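Local coordinates for protein Sqt1 (Chaetomium thermophilum, PDB 4ZOY) that probably acts as a WD40-repeat chaperone in ribosome biogenesis, capturing a nascent ribosomal protein as it is being translated, at residues Gln137-Ile142 against Ala161-Val166. Sequence-based numbering, arbitrary orientation.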
ATOM      1  N   GLN A 137      17.142  11.375   7.848  1.00 25.95           N
ATOM      2  CA  GLN A 137      17.806  10.142   7.432  1.00 23.45           C
ATOM      3  C   GLN A 137      18.218   9.299   8.638  1.00 26.98           C
ATOM      4  O   GLN A 137      19.404   9.142   8.930  1.00 31.39           O
ATOM      5  CB  GLN A 137      19.025  10.455   6.557  1.00 29.75           C
ATOM      6  CG  GLN A 137      19.602   9.246   5.827  1.00 26.67           C
ATOM      7  CD  GLN A 137      20.793   9.602   4.954  1.00 41.91           C
ATOM      8  OE1 GLN A 137      21.284  10.732   4.983  1.00 43.06           O
ATOM      9  NE2 GLN A 137      21.254   8.641   4.161  1.00 38.10           N
ATOM     10  N   GLU A 138      17.227   8.748   9.332  1.00 24.30           N
ATOM     11  CA  GLU A 138      17.478   7.959  10.534  1.00 22.59           C
ATOM     12  C   GLU A 138      17.803   6.495  10.246  1.00 28.42           C
ATOM     13  O   GLU A 138      18.283   5.782  11.127  1.00 31.40           O
ATOM     14  CB  GLU A 138      16.265   8.022  11.470  1.00 26.84           C
ATOM     15  CG  GLU A 138      15.840   9.423  11.897  1.00 28.55           C
ATOM     16  CD  GLU A 138      16.766  10.047  12.936  1.00 32.27           C
ATOM     17  OE1 GLU A 138      17.677   9.351  13.435  1.00 36.49           O
ATOM     18  OE2 GLU A 138      16.574  11.237  13.252  1.00 36.74           O
ATOM     19  N   THR A 139      17.514   6.037   9.030  1.00 22.74           N
ATOM     20  CA  THR A 139      17.790   4.655   8.639  1.00 24.89           C
ATOM     21  C   THR A 139      18.544   4.620   7.316  1.00 20.65           C
ATOM     22  O   THR A 139      18.698   5.652   6.667  1.00 23.71           O
ATOM     23  CB  THR A 139      16.497   3.825   8.495  1.00 21.89           C
ATOM     24  OG1 THR A 139      15.825   4.175   7.277  1.00 21.95           O
ATOM     25  CG2 THR A 139      15.562   4.064   9.680  1.00 23.14           C
ATOM     26  N   GLU A 140      18.989   3.435   6.912  1.00 22.48           N
ATOM     27  CA  GLU A 140      19.739   3.284   5.664  1.00 24.47           C
ATOM     28  C   GLU A 140      18.846   3.009   4.453  1.00 25.63           C
ATOM     29  O   GLU A 140      19.217   3.329   3.323  1.00 26.73           O
ATOM     30  CB  GLU A 140      20.779   2.167   5.798  1.00 29.65           C
ATOM     31  CG  GLU A 140      21.840   2.446   6.856  1.00 32.87           C
ATOM     32  CD  GLU A 140      22.918   1.376   6.931  1.00 47.69           C
ATOM     33  OE1 GLU A 140      22.679   0.238   6.473  1.00 46.78           O
ATOM     34  OE2 GLU A 140      24.011   1.681   7.450  1.00 55.62           O
ATOM     35  N   GLU A 141      17.676   2.413   4.681  1.00 21.61           N
ATOM     36  CA  GLU A 141      16.773   2.053   3.577  1.00 19.51           C
ATOM     37  C   GLU A 141      15.317   2.078   4.027  1.00 18.43           C
ATOM     38  O   GLU A 141      14.943   1.336   4.928  1.00 20.07           O
ATOM     39  CB  GLU A 141      17.106   0.660   3.028  1.00 20.93           C
ATOM     40  CG  GLU A 141      18.356   0.589   2.156  1.00 27.44           C
ATOM     41  CD  GLU A 141      18.699  -0.827   1.723  1.00 35.04           C
ATOM     42  OE1 GLU A 141      17.827  -1.721   1.808  1.00 28.26           O
ATOM     43  OE2 GLU A 141      19.848  -1.043   1.280  1.00 41.81           O
ATOM     44  N   ILE A 142      14.500   2.911   3.386  1.00 16.46           N
ATOM     45  CA  ILE A 142      13.059   2.961   3.642  1.00 17.04           C
ATOM     46  C   ILE A 142      12.286   1.979   2.764  1.00 20.10           C
ATOM     47  O   ILE A 142      12.377   2.036   1.539  1.00 21.40           O
ATOM     48  CB  ILE A 142      12.521   4.367   3.408  1.00 16.87           C
ATOM     49  CG1 ILE A 142      13.107   5.325   4.457  1.00 19.21           C
ATOM     50  CG2 ILE A 142      10.995   4.372   3.487  1.00 17.28           C
ATOM     51  CD1 ILE A 142      12.925   6.791   4.132  1.00 16.51           C
ATOM     52  N   ALA A 161      11.805   0.203   7.933  1.00 16.03           N
ATOM     53  CA  ALA A 161      13.128   0.216   7.304  1.00 17.98           C
ATOM     54  C   ALA A 161      13.806  -1.150   7.256  1.00 17.12           C
ATOM     55  O   ALA A 161      13.342  -2.112   7.866  1.00 16.53           O
ATOM     56  CB  ALA A 161      14.030   1.216   8.028  1.00 17.86           C
ATOM     57  N   SER A 162      14.926  -1.220   6.536  1.00 18.66           N
ATOM     58  CA  SER A 162      15.639  -2.482   6.341  1.00 18.84           C
ATOM     59  C   SER A 162      16.281  -3.013   7.621  1.00 18.50           C
ATOM     60  O   SER A 162      16.561  -4.214   7.721  1.00 20.69           O
ATOM     61  CB  SER A 162      16.714  -2.326   5.255  1.00 19.59           C
ATOM     62  OG  SER A 162      17.705  -1.382   5.631  1.00 22.64           O
ATOM     63  N   ASP A 163      16.502  -2.135   8.600  1.00 18.23           N
ATOM     64  CA  ASP A 163      17.036  -2.568   9.898  1.00 22.01           C
ATOM     65  C   ASP A 163      15.939  -3.034  10.854  1.00 21.08           C
ATOM     66  O   ASP A 163      16.203  -3.342  12.015  1.00 23.05           O
ATOM     67  CB  ASP A 163      17.875  -1.453  10.539  1.00 21.14           C
ATOM     68  CG  ASP A 163      17.072  -0.209  10.885  1.00 26.34           C
ATOM     69  OD1 ASP A 163      15.861  -0.140  10.589  1.00 19.88           O
ATOM     70  OD2 ASP A 163      17.678   0.733  11.441  1.00 26.68           O
ATOM     71  N   GLY A 164      14.705  -3.087  10.360  1.00 18.19           N
ATOM     72  CA  GLY A 164      13.600  -3.575  11.159  1.00 18.23           C
ATOM     73  C   GLY A 164      12.902  -2.478  11.926  1.00 16.74           C
ATOM     74  O   GLY A 164      11.873  -2.715  12.546  1.00 17.77           O
ATOM     75  N   SER A 165      13.463  -1.273  11.893  1.00 16.50           N
ATOM     76  CA  SER A 165      12.895  -0.193  12.698  1.00 17.89           C
ATOM     77  C   SER A 165      11.644   0.400  12.055  1.00 16.47           C
ATOM     78  O   SER A 165      11.444   0.336  10.843  1.00 16.99           O
ATOM     79  CB  SER A 165      13.939   0.908  12.965  1.00 17.54           C
ATOM     80  OG  SER A 165      14.213   1.687  11.819  1.00 18.22           O
ATOM     81  N   VAL A 166      10.793   0.955  12.909  1.00 15.49           N
ATOM     82  CA  VAL A 166       9.570   1.600  12.491  1.00 15.12           C
ATOM     83  C   VAL A 166       9.550   2.973  13.131  1.00 15.31           C
ATOM     84  O   VAL A 166       9.695   3.092  14.350  1.00 17.71           O
ATOM     85  CB  VAL A 166       8.340   0.780  12.894  1.00 15.22           C
ATOM     86  CG1 VAL A 166       7.062   1.561  12.622  1.00 14.40           C
ATOM     87  CG2 VAL A 166       8.343  -0.556  12.154  1.00 15.16           C
TER
HETATM   88  O   HOH W   1      17.387   3.298  12.617  1.00 30.13           O
HETATM   89  O   HOH W   2      19.447   1.409   9.103  1.00 35.23           O
HETATM   90  O   HOH W   3      17.607   0.673   7.421  1.00 25.54           O
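Glu141 and Ser162 make the one direct hydrogen bond between 137-142, the loop that links two blades of this WD40 beta-propeller, and 161-166, a hairpin turn of the blade it leads into. Ser162 N donates a hydrogen bond to Glu141 O over 3.0 Å, just beyond the antiparallel, non-hydrogen-bonded pair Ile142 and Ala161. Followed outward, the Glu141 side chain runs alongside Ser162: CB lies 3.4 Å from Ser162 OG, CG and CD pass the same oxygen more loosely, and OE1 ends 3.7 Å from Ser162 CB. CG sits beside the backbone N (chi1 -75°) and the chain is extended beyond it, which lays the carboxylate past the serine with no bond to it. Replacing Glu141 by alanine removes CG and the carboxylate, and is likely to leave that flank of Ser162 less covered while the backbone bond stays. Two residues earlier, Thr139 turns its side chain onto Ala161 CB, with OG1 at 3.5 Å, while CG2 also reaches Ser165 OG. That hydroxyl, itself bonded to Trp167 NE1, donates to Asp163 OD1 on its syn side, 17° out of the carboxylate plane; Ser165 N meets the same oxygen from above the plane at 3.0 Å, closing an Asx turn. Two donors on OD1 restrain the carboxylate's rotation, and its other oxygen, OD2, takes a water held by Glu138 O and, weakly, one bound to Glu140 N. A third water accepts from Glu141 N and lies 2.7 Å from Ser162 OG. The principle illustrated is that an irregular interblade connection can be tied to a neighbouring turn partly through solvent: one backbone bond and a small contact of Thr139 on Ala161 and Ser165 join the two directly, and waters bridge several backbone groups of the loop to Ser162 and Asp163.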